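Side-chain contacts in PA0821 (Pseudomonas aeruginosa, PDB 7DRG), which probably acts as an antitoxin (immunity protein) of the type VI secretion system, protecting the cell against a putative VRR-NUC nuclease effector: residues Ala49-Pro52 and Leu53-Glu56; Leu58-Cys61 and Phe62-Phe65; Leu76-Glu79 and Glu80-Gln83; Asp92-Leu96 and Arg97-Gly101; Tyr130-Arg133 and Ser134-Lys138. All blocks are in the same frame, centred on the assembly; numbering follows the deposited sequence.

Overall arrangement
The five contacts come in series along the chain, each closing before the next opens. Contacts 1 and 2 share helix 52-69, with centres about 13 Å apart. Contact 3 sits in the turn after strand 75-77. Contact 4 starts helix 96-101, which packs against helix 52-69 at contact 2. Contact 5 links strand 126-131 to helix 134-139 and touches contact 1 through Ala49 and His50. Contacts 3 and 4 meet at Leu76 and Met99, their centres about 11 Å apart. Contacts 2 and 5 are about 21 Å apart between centres. Contacts 1, 4 and 5 are helix starts, contact 2 is mid-helix and contact 3 a strand-end loop, in a protein that is probably an immunity protein.

Contact 1 (Ala49-Pro52 and Leu53-Glu56); sequences AHTP and LVRE
Ala49 O takes the NE-H of Arg55 in a side-chain bond back to the main chain, 2.9 Å from NE to O. The N-H points at the oxygen at 157°. The donor lies in the carbonyl plane, and the oxygen lies almost in the plane of the guanidinium, at its edge. Arg55 reaches it by turning back along the chain. Its CG stands anti to its own carbonyl carbon (chi1 -70°), and the chain then runs straight from CG to NE. Arg55 CG rests against Ala49 O and Thr51 O, 3.3 Å from each. Farther out, the backbone O of His50 lies off-centre over one face of the group. The far end is also tied down, since NH2 bonds to Asp104 O. The guanidinium is thus fixed in rotation from more than one direction.

This is the N-terminus of helix 52-69, with Thr51 as the N-cap residue. The first helical turn is closed by Arg55 N to Thr51 O at 3.0 Å and Glu56 N to Pro52 O at 2.9 Å. The Thr51 hydroxyl sits between the backbone N and the carbonyl carbon (chi1 65°). It bonds back to Lys48 O, and its OG1 also lies 3.3 Å from Val54 CG2. The other methyl of Val54, CG1, touches Ala49 CA at 3.9 Å. Glu56 runs extended over the first turn, and its CG is 3.1 Å from Pro52 O. His50 packs on Ser134 and Ala137 of helix 134-139.

Contact 2 (Leu58-Cys61 and Phe62-Phe65); sequences LCQC and FDEF
Residues Leu58 to Phe65 form two regular turns of alpha helix, each N-H from Phe62 to Phe65 bonding the carbonyl four residues earlier. They belong to helix 52-69, which touches helices 96-101 and 161-173 here and turns its aromatic residues to the strands. The main side-chain event is on Asp63. Its CG is anti to the carbonyl carbon (chi1 -74°), and this folds the carboxylate back over the preceding turn, with CG 3.4 Å from Cys59 O. A water bridges the two acceptors. The water donates to Cys59 O at 2.8 Å and to Asp63 OD1 at 3.0 Å. Cys59 O therefore has two donors, this water and Asp63 N.

The other carboxylate oxygen, OD2, makes a salt bridge with Arg97 of helix 96-101, which probably stabilises the negative charge. The Gln60 amide approaches the same oxygen, with Gln60 OE1 4.0 Å from Asp63 OD2. The Gln60 chain leaves anti to the backbone N and then bends at chi2 (66°). The amide ends up crossing the carboxylate at about a right angle, with their planes 90° apart. The two oxygens do not bond directly.

Glu64 turns to the other neighbour and pairs with Arg172 of helix 161-173. Phe62 stacks on Tyr113 and also meets Phe127, and Phe65 meets Phe127 as well. A second water joins the two polar tips, donating to Gln60 OE1 at 2.7 Å and to Asp63 OD2 at 2.8 Å.

Contact 3 (Leu76-Glu79 and Glu80-Gln83); sequences LWRE and EPAQ
The CB-CG edge of Pro81 meets one face of the Arg78 guanidinium, and the group also bonds to Gln83 O. Pro81 CB sits over the centre of that face, 3.5 Å from Arg78 CZ. Pro81 CG is 3.6 Å from Arg78 NH2. The two side chains cross at about a right angle. Arg78 NH2 donates to Gln83 O at 2.9 Å, on a lone pair in the carbonyl plane. The bond is bent, 133° at the hydrogen, and the oxygen is tilted from the guanidinium plane. Arg78 NH1 adds a weak bond to Gln83 O at 3.2 Å.

The chain of Arg78 gets there by a bend at chi3 (-56°), which brings one face of the group against Pro81 CB and CG. Glu80 has left-handed backbone angles and helps turn the chain so that Pro81 faces back to Arg78. The setting is a beta hairpin. Strands 75-77 and 87-89 pair antiparallel, and the backbone of Arg78 bonds to Pro86 near the loop ends. Met99 and Phe111 touch the side chain of Arg78.

NH2 also bonds to Lys85 O, so one arginine gathers two carbonyls of the connecting loop. Its charge is probably met in part by these backbone carbonyls, which is consistent with an exposed loop held in one shape.

Contact 4 (Asp92-Leu96 and Arg97-Gly101); sequences DTQPL and REMMG
Leu96 and Met100 lie side by side and point the same way, with Leu96 CG 4.1 Å from Met100 CG. The close packing is on the buried face of helix 96-101. Met100 is a selenomethionine, and so is Met99. Met100 CG is pressed to 3.0 Å from Leu96 O, and its chain bends at chi2 and chi3. Met99 crosses Leu96 at about a right angle. Its chain bends at chi3 (-72°) and brings the end methyl back to the residues before the helix. Met99 CE lies 3.3 Å from Gln94 O and 4.0 Å from Leu96 CD1.

Pro95 is the N-cap residue. Pro95 O accepts Met99 N at 3.2 Å and, weakly, Glu98 N. Leu96 O then takes Met100 N at 2.9 Å, the next bond of the first turn.

The outer side is looser. Gln94, Pro95 and Glu98 are exposed, and their side-chain contacts are carbon against polar atom or carbon. Gln94 NE2 stands 3.8 Å from Glu98 CG, while its OE1 lies beside Met99 CG. Amide and carboxylate planes are 52° apart, and the two groups share no hydrogen bond.

On the buried side, Leu96 packs on Phe62 of helix 52-69 and Phe111 of strand 109-114. Met99 reaches Leu76, Phe111 and Tyr113, and Met100 touches Leu109 and Arg55.

Contact 5 (Tyr130-Arg133 and Ser134-Lys138); sequences YGKR and SWQAK
Arg133 and Gln136 meet at the start of helix 134-139, where Arg133 is the N-cap residue after strand 126-131. Gln136 OE1 accepts the backbone N-H of Arg133 at 3.0 Å, nearly straight at 168°. The N3 side chain bonds back to the N-cap N-H, as in one of the two bonds of a capping box; the arginine side chain has no acceptor to return it. The first turn also closes by Ala137 N to Arg133 O.

The side chain of Arg133 can be followed outward. CB lies over the five-membered ring of Trp135, 4.1 Å from its centroid, as a CH-pi contact. Arg133 CG turns to the amide, 3.4 Å from Gln136 OE1. Arg133 CD comes back to the indole, 3.3 Å from Trp135 NE1. The chain is extended from CG to NE, alongside the ring, and guanidinium and ring planes are only 20° apart. Arg133 NE gives its hydrogen to a water at 3.2 Å, in the guanidinium plane. At the tip, NH1 bonds to Asp106 O. Trp135 has CG between its backbone N and carbonyl carbon (chi1 63°), which lays the indole back over Arg133.

Lys132 comes from the strand side and crosses Gln136 at about a right angle. Its chain curls at chi2 and chi3, placing NZ near Tyr130 OH in a weak bond. A second water accepts from Lys132 NZ at 3.0 Å and donates to Gln136 OE1 at 2.8 Å, giving that oxygen two donors.

Contact 1 (Ala49-Pro52 and Leu53-Glu56)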
# COMPACT_ATOMS: atom_id res chain seq x y z
N ALA B 49 1.69 37.90 3.12
CA ALA B 49 1.82 37.77 1.68
C ALA B 49 1.14 38.90 0.93
O ALA B 49 1.45 39.13 -0.25
CB ALA B 49 1.25 36.43 1.21
N HIS B 50 0.21 39.60 1.57
CA HIS B 50 -0.48 40.74 0.95
C HIS B 50 0.36 42.01 0.92
O HIS B 50 -0.08 43.00 0.33
CB HIS B 50 -1.79 41.02 1.70
CG HIS B 50 -1.60 41.36 3.14
ND1 HIS B 50 -1.46 40.41 4.13
CD2 HIS B 50 -1.54 42.57 3.76
CE1 HIS B 50 -1.32 41.01 5.30
NE2 HIS B 50 -1.36 42.32 5.10
N THR B 51 1.57 42.01 1.52
CA THR B 51 2.33 43.25 1.61
C THR B 51 3.39 43.33 0.51
O THR B 51 3.89 42.30 0.04
CB THR B 51 3.02 43.39 2.97
OG1 THR B 51 4.01 42.36 3.13
CG2 THR B 51 2.01 43.29 4.10
N PRO B 52 3.75 44.54 0.09
CA PRO B 52 4.73 44.66 -1.01
C PRO B 52 6.10 44.08 -0.70
O PRO B 52 6.71 43.49 -1.60
CB PRO B 52 4.80 46.17 -1.25
CG PRO B 52 3.49 46.68 -0.78
CD PRO B 52 3.13 45.83 0.40
N LEU B 53 6.61 44.24 0.53
CA LEU B 53 7.95 43.74 0.83
C LEU B 53 8.00 42.22 0.76
O LEU B 53 8.98 41.66 0.26
CB LEU B 53 8.41 44.24 2.20
CG LEU B 53 8.76 45.73 2.26
CD1 LEU B 53 9.25 46.11 3.64
CD2 LEU B 53 9.80 46.06 1.20
N VAL B 54 6.95 41.54 1.24
CA VAL B 54 6.92 40.08 1.18
C VAL B 54 6.77 39.63 -0.26
O VAL B 54 7.39 38.64 -0.69
CB VAL B 54 5.82 39.51 2.08
CG1 VAL B 54 5.69 37.98 1.90
CG2 VAL B 54 6.09 39.83 3.53
N ARG B 55 5.94 40.33 -1.05
CA ARG B 55 5.81 39.98 -2.46
C ARG B 55 7.14 40.15 -3.20
O ARG B 55 7.51 39.28 -4.00
CB ARG B 55 4.70 40.81 -3.10
CG ARG B 55 3.34 40.38 -2.59
CD ARG B 55 2.22 41.27 -3.08
NE ARG B 55 0.94 40.78 -2.60
CZ ARG B 55 -0.24 41.25 -3.02
NH1 ARG B 55 -0.28 42.21 -3.93
NH2 ARG B 55 -1.36 40.75 -2.52
N GLU B 56 7.89 41.22 -2.91
CA GLU B 56 9.21 41.36 -3.52
C GLU B 56 10.12 40.21 -3.13
O GLU B 56 10.90 39.72 -3.95
CB GLU B 56 9.85 42.69 -3.12
CG GLU B 56 9.06 43.89 -3.59
CD GLU B 56 9.67 45.20 -3.10
OE1 GLU B 56 10.84 45.19 -2.63
OE2 GLU B 56 8.94 46.22 -3.13

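Contact 2 (Leu58-Cys61 and Phe62-Phe65)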
# COMPACT_ATOMS: atom_id res chain seq x y z
N LEU B 58 9.19 37.18 -2.32
CA LEU B 58 8.74 36.01 -3.07
C LEU B 58 9.29 36.04 -4.49
O LEU B 58 9.64 35.00 -5.06
CB LEU B 58 7.21 35.97 -3.10
CG LEU B 58 6.54 35.56 -1.79
CD1 LEU B 58 5.04 35.85 -1.85
CD2 LEU B 58 6.77 34.07 -1.52
N CYS B 59 9.36 37.23 -5.09
CA CYS B 59 9.92 37.34 -6.43
C CYS B 59 11.41 37.05 -6.43
O CYS B 59 11.92 36.49 -7.41
CB CYS B 59 9.65 38.72 -7.00
SG CYS B 59 7.92 38.94 -7.43
N GLN B 60 12.12 37.43 -5.36
CA GLN B 60 13.53 37.07 -5.26
C GLN B 60 13.70 35.57 -5.07
O GLN B 60 14.62 34.97 -5.65
CB GLN B 60 14.19 37.86 -4.12
CG GLN B 60 15.65 37.48 -3.84
CD GLN B 60 16.63 37.83 -4.95
OE1 GLN B 60 16.41 38.75 -5.74
NE2 GLN B 60 17.73 37.09 -5.01
N CYS B 61 12.79 34.94 -4.31
CA CYS B 61 12.79 33.48 -4.23
C CYS B 61 12.64 32.86 -5.61
O CYS B 61 13.36 31.92 -5.96
CB CYS B 61 11.66 32.99 -3.32
SG CYS B 61 11.81 33.40 -1.57
N PHE B 62 11.69 33.37 -6.41
CA PHE B 62 11.49 32.80 -7.73
C PHE B 62 12.70 33.02 -8.63
O PHE B 62 13.05 32.13 -9.41
CB PHE B 62 10.22 33.35 -8.38
CG PHE B 62 9.88 32.68 -9.68
CD1 PHE B 62 9.58 31.33 -9.71
CD2 PHE B 62 9.88 33.39 -10.87
CE1 PHE B 62 9.28 30.69 -10.90
CE2 PHE B 62 9.57 32.75 -12.07
CZ PHE B 62 9.27 31.40 -12.07
N ASP B 63 13.35 34.19 -8.55
CA ASP B 63 14.56 34.41 -9.33
C ASP B 63 15.61 33.34 -9.03
O ASP B 63 16.23 32.79 -9.95
CB ASP B 63 15.14 35.79 -9.05
CG ASP B 63 14.35 36.93 -9.68
OD1 ASP B 63 13.55 36.68 -10.60
OD2 ASP B 63 14.57 38.08 -9.24
N GLU B 64 15.81 33.05 -7.75
CA GLU B 64 16.76 32.02 -7.32
C GLU B 64 16.37 30.65 -7.86
O GLU B 64 17.23 29.89 -8.33
CB GLU B 64 16.80 31.97 -5.80
CG GLU B 64 17.86 32.76 -5.14
CD GLU B 64 18.06 32.30 -3.72
OE1 GLU B 64 17.27 32.71 -2.85
OE2 GLU B 64 19.00 31.50 -3.48
N PHE B 65 15.09 30.31 -7.77
CA PHE B 65 14.61 29.02 -8.23
C PHE B 65 14.70 28.92 -9.75
O PHE B 65 15.12 27.89 -10.29
CB PHE B 65 13.18 28.81 -7.75
CG PHE B 65 12.52 27.58 -8.28
CD1 PHE B 65 12.77 26.35 -7.69
CD2 PHE B 65 11.64 27.65 -9.35
CE1 PHE B 65 12.14 25.20 -8.17
CE2 PHE B 65 11.01 26.50 -9.83
CZ PHE B 65 11.28 25.29 -9.24
O HOH W 1 10.65 36.79 -9.91
O HOH W 2 17.09 38.89 -8.32

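Contact 3 (Leu76-Glu79 and Glu80-Gln83)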
# COMPACT_ATOMS: atom_id res chain seq x y z
N LEU B 76 2.24 27.64 -16.26
CA LEU B 76 1.87 28.47 -15.13
C LEU B 76 0.36 28.37 -14.92
O LEU B 76 -0.42 28.74 -15.81
CB LEU B 76 2.28 29.93 -15.35
CG LEU B 76 1.72 30.88 -14.29
CD1 LEU B 76 2.28 30.55 -12.92
CD2 LEU B 76 2.05 32.32 -14.68
N TRP B 77 -0.04 27.89 -13.75
CA TRP B 77 -1.44 27.82 -13.35
C TRP B 77 -1.76 28.96 -12.39
O TRP B 77 -1.00 29.23 -11.46
CB TRP B 77 -1.76 26.47 -12.68
CG TRP B 77 -1.87 25.29 -13.62
CD1 TRP B 77 -0.91 24.33 -13.86
CD2 TRP B 77 -3.00 24.93 -14.42
NE1 TRP B 77 -1.39 23.41 -14.78
CE2 TRP B 77 -2.67 23.76 -15.13
CE3 TRP B 77 -4.26 25.50 -14.61
CZ2 TRP B 77 -3.55 23.15 -16.02
CZ3 TRP B 77 -5.14 24.89 -15.49
CH2 TRP B 77 -4.78 23.73 -16.19
N ARG B 78 -2.89 29.63 -12.62
CA ARG B 78 -3.36 30.70 -11.75
C ARG B 78 -4.85 30.52 -11.52
O ARG B 78 -5.60 30.24 -12.45
CB ARG B 78 -3.09 32.09 -12.36
CG ARG B 78 -1.61 32.46 -12.49
CD ARG B 78 -1.45 33.83 -13.15
NE ARG B 78 -2.14 33.83 -14.44
CZ ARG B 78 -2.58 34.92 -15.04
NH1 ARG B 78 -2.40 36.12 -14.48
NH2 ARG B 78 -3.20 34.82 -16.21
N GLU B 79 -5.28 30.69 -10.27
CA GLU B 79 -6.70 30.52 -9.95
C GLU B 79 -7.45 31.81 -10.22
O GLU B 79 -7.16 32.84 -9.60
CB GLU B 79 -6.89 30.08 -8.50
CG GLU B 79 -8.35 29.94 -8.11
CD GLU B 79 -8.56 29.21 -6.79
OE1 GLU B 79 -9.72 28.85 -6.50
OE2 GLU B 79 -7.57 29.00 -6.06
N GLU B 80 -8.42 31.74 -11.13
CA GLU B 80 -9.30 32.83 -11.56
C GLU B 80 -8.57 34.17 -11.62
O GLU B 80 -8.87 35.09 -10.85
CB GLU B 80 -10.51 32.92 -10.63
CG GLU B 80 -11.27 31.60 -10.52
CD GLU B 80 -12.72 31.77 -10.13
OE1 GLU B 80 -13.52 30.86 -10.44
OE2 GLU B 80 -13.06 32.80 -9.53
N PRO B 81 -7.61 34.32 -12.54
CA PRO B 81 -6.86 35.57 -12.62
C PRO B 81 -7.70 36.71 -13.16
O PRO B 81 -8.59 36.51 -13.99
CB PRO B 81 -5.71 35.22 -13.58
CG PRO B 81 -6.27 34.14 -14.44
CD PRO B 81 -7.19 33.34 -13.56
N ALA B 82 -7.41 37.91 -12.67
CA ALA B 82 -8.12 39.09 -13.15
C ALA B 82 -7.79 39.40 -14.60
O ALA B 82 -8.63 39.94 -15.33
CB ALA B 82 -7.81 40.29 -12.25
N GLN B 83 -6.57 39.07 -15.04
CA GLN B 83 -6.16 39.21 -16.42
C GLN B 83 -5.54 37.90 -16.90
O GLN B 83 -4.91 37.18 -16.12
CB GLN B 83 -5.16 40.36 -16.59
CG GLN B 83 -5.71 41.71 -16.16
CD GLN B 83 -4.73 42.84 -16.40
OE1 GLN B 83 -3.74 42.99 -15.67
NE2 GLN B 83 -4.99 43.65 -17.42

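Contact 4 (Asp92-Leu96 and Arg97-Gly101)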
# COMPACT_ATOMS: atom_id res chain seq x y z
N ASP B 92 5.03 31.84 -22.68
CA ASP B 92 4.16 32.99 -22.91
C ASP B 92 3.93 33.83 -21.66
O ASP B 92 3.18 34.81 -21.72
CB ASP B 92 2.81 32.53 -23.45
CG ASP B 92 2.94 31.78 -24.76
OD1 ASP B 92 3.92 32.03 -25.49
OD2 ASP B 92 2.06 30.94 -25.05
N THR B 93 4.52 33.47 -20.53
CA THR B 93 4.20 34.14 -19.28
C THR B 93 4.91 35.48 -19.17
O THR B 93 6.00 35.68 -19.73
CB THR B 93 4.56 33.28 -18.07
OG1 THR B 93 5.96 32.99 -18.08
CG2 THR B 93 3.77 31.98 -18.08
N GLN B 94 4.28 36.40 -18.45
CA GLN B 94 4.93 37.63 -18.02
C GLN B 94 5.85 37.34 -16.84
O GLN B 94 5.65 36.36 -16.12
CB GLN B 94 3.89 38.66 -17.60
CG GLN B 94 2.94 39.10 -18.70
CD GLN B 94 1.88 40.04 -18.18
OE1 GLN B 94 0.95 39.62 -17.48
NE2 GLN B 94 2.01 41.32 -18.50
N PRO B 95 6.87 38.18 -16.62
CA PRO B 95 7.67 38.04 -15.41
C PRO B 95 6.80 38.10 -14.17
O PRO B 95 5.80 38.82 -14.12
CB PRO B 95 8.62 39.24 -15.47
CG PRO B 95 8.76 39.50 -16.93
CD PRO B 95 7.40 39.21 -17.52
N LEU B 96 7.19 37.33 -13.15
CA LEU B 96 6.42 37.31 -11.91
C LEU B 96 6.29 38.71 -11.31
O LEU B 96 5.21 39.08 -10.84
CB LEU B 96 7.05 36.33 -10.91
CG LEU B 96 6.28 36.12 -9.61
CD1 LEU B 96 4.88 35.62 -9.91
CD2 LEU B 96 7.01 35.12 -8.72
N ARG B 97 7.36 39.51 -11.36
CA ARG B 97 7.28 40.87 -10.82
C ARG B 97 6.26 41.72 -11.56
O ARG B 97 5.65 42.62 -10.97
CB ARG B 97 8.66 41.54 -10.88
CG ARG B 97 9.67 40.95 -9.91
CD ARG B 97 11.09 41.47 -10.16
NE ARG B 97 12.09 40.59 -9.55
CZ ARG B 97 12.49 40.69 -8.30
NH1 ARG B 97 11.99 41.63 -7.52
NH2 ARG B 97 13.40 39.84 -7.84
N GLU B 98 6.06 41.46 -12.85
CA GLU B 98 5.08 42.23 -13.61
C GLU B 98 3.66 41.84 -13.23
O GLU B 98 2.79 42.71 -13.12
CB GLU B 98 5.32 42.04 -15.11
CG GLU B 98 4.46 42.91 -16.02
CD GLU B 98 4.90 44.37 -16.09
OE1 GLU B 98 6.06 44.69 -15.74
OE2 GLU B 98 4.07 45.21 -16.50
N MSE B 99 3.42 40.56 -13.00
CA MSE B 99 2.09 40.11 -12.61
C MSE B 99 1.77 40.58 -11.19
O MSE B 99 0.64 41.00 -10.91
CB MSE B 99 1.98 38.59 -12.72
CG MSE B 99 1.95 38.12 -14.17
SE MSE B 99 1.75 36.19 -14.30
CE MSE B 99 3.53 35.65 -13.70
N MSE B 100 2.76 40.57 -10.33
CA MSE B 100 2.51 41.03 -8.94
C MSE B 100 2.29 42.55 -8.95
O MSE B 100 1.55 43.04 -8.11
CB MSE B 100 3.70 40.69 -8.05
CG MSE B 100 4.08 39.24 -8.03
SE MSE B 100 4.32 38.70 -6.18
CE MSE B 100 2.47 38.90 -5.93
N GLY B 101 2.93 43.26 -9.87
CA GLY B 101 2.77 44.70 -9.91
C GLY B 101 1.38 45.16 -10.30
O GLY B 101 1.01 46.31 -10.02

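Contact 5 (Tyr130-Arg133 and Ser134-Lys138)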
# COMPACT_ATOMS: atom_id res chain seq x y z
N TYR B 130 0.66 30.51 -2.76
CA TYR B 130 -0.75 30.65 -2.39
C TYR B 130 -0.81 31.73 -1.31
O TYR B 130 -0.43 31.48 -0.16
CB TYR B 130 -1.30 29.31 -1.91
CG TYR B 130 -2.74 29.34 -1.43
CD1 TYR B 130 -3.78 29.18 -2.32
CD2 TYR B 130 -3.03 29.50 -0.09
CE1 TYR B 130 -5.09 29.20 -1.89
CE2 TYR B 130 -4.33 29.51 0.36
CZ TYR B 130 -5.35 29.37 -0.55
OH TYR B 130 -6.66 29.38 -0.12
N GLY B 131 -1.27 32.92 -1.68
CA GLY B 131 -1.16 34.07 -0.80
C GLY B 131 -2.49 34.69 -0.43
O GLY B 131 -3.28 35.05 -1.31
N LYS B 132 -2.76 34.81 0.87
CA LYS B 132 -4.05 35.31 1.34
C LYS B 132 -4.19 36.80 1.08
O LYS B 132 -3.21 37.56 1.12
CB LYS B 132 -4.22 35.03 2.83
CG LYS B 132 -3.99 33.57 3.22
CD LYS B 132 -4.87 32.64 2.40
CE LYS B 132 -6.32 32.77 2.81
NZ LYS B 132 -7.22 31.91 1.97
N ARG B 133 -5.43 37.23 0.84
CA ARG B 133 -5.74 38.64 0.67
C ARG B 133 -5.62 39.38 2.00
O ARG B 133 -5.77 38.79 3.08
CB ARG B 133 -7.15 38.82 0.12
CG ARG B 133 -7.47 38.00 -1.10
CD ARG B 133 -8.97 37.97 -1.33
NE ARG B 133 -9.35 37.08 -2.42
CZ ARG B 133 -9.42 37.45 -3.69
NH1 ARG B 133 -9.14 38.70 -4.03
NH2 ARG B 133 -9.78 36.58 -4.62
N SER B 134 -5.38 40.69 1.92
CA SER B 134 -5.26 41.50 3.12
C SER B 134 -6.48 41.34 4.03
O SER B 134 -6.33 41.15 5.24
CB SER B 134 -5.08 42.97 2.74
OG SER B 134 -5.19 43.81 3.88
N TRP B 135 -7.69 41.41 3.47
CA TRP B 135 -8.88 41.31 4.31
C TRP B 135 -9.07 39.90 4.86
O TRP B 135 -9.59 39.74 5.96
CB TRP B 135 -10.14 41.75 3.56
CG TRP B 135 -10.50 40.92 2.37
CD1 TRP B 135 -10.22 41.21 1.06
CD2 TRP B 135 -11.25 39.69 2.35
NE1 TRP B 135 -10.73 40.24 0.24
CE2 TRP B 135 -11.36 39.29 1.01
CE3 TRP B 135 -11.81 38.88 3.35
CZ2 TRP B 135 -12.02 38.13 0.62
CZ3 TRP B 135 -12.47 37.72 2.97
CH2 TRP B 135 -12.57 37.35 1.61
N GLN B 136 -8.65 38.89 4.10
CA GLN B 136 -8.69 37.52 4.61
C GLN B 136 -7.80 37.38 5.83
O GLN B 136 -8.19 36.78 6.84
CB GLN B 136 -8.27 36.54 3.51
CG GLN B 136 -9.38 36.24 2.52
CD GLN B 136 -8.92 35.40 1.35
OE1 GLN B 136 -7.74 35.37 1.01
NE2 GLN B 136 -9.86 34.70 0.72
N ALA B 137 -6.58 37.94 5.76
CA ALA B 137 -5.67 37.90 6.90
C ALA B 137 -6.26 38.64 8.09
O ALA B 137 -6.13 38.19 9.23
CB ALA B 137 -4.31 38.49 6.51
N LYS B 138 -6.92 39.78 7.85
CA LYS B 138 -7.49 40.52 8.96
C LYS B 138 -8.73 39.85 9.53
O LYS B 138 -9.06 40.09 10.69
CB LYS B 138 -7.81 41.95 8.51
CG LYS B 138 -6.56 42.83 8.39
CD LYS B 138 -6.88 44.22 7.87
CE LYS B 138 -5.89 44.65 6.79
NZ LYS B 138 -4.53 44.96 7.32
O HOH W 3 -6.70 33.36 -0.62
O HOH W 4 -9.61 33.93 -2.53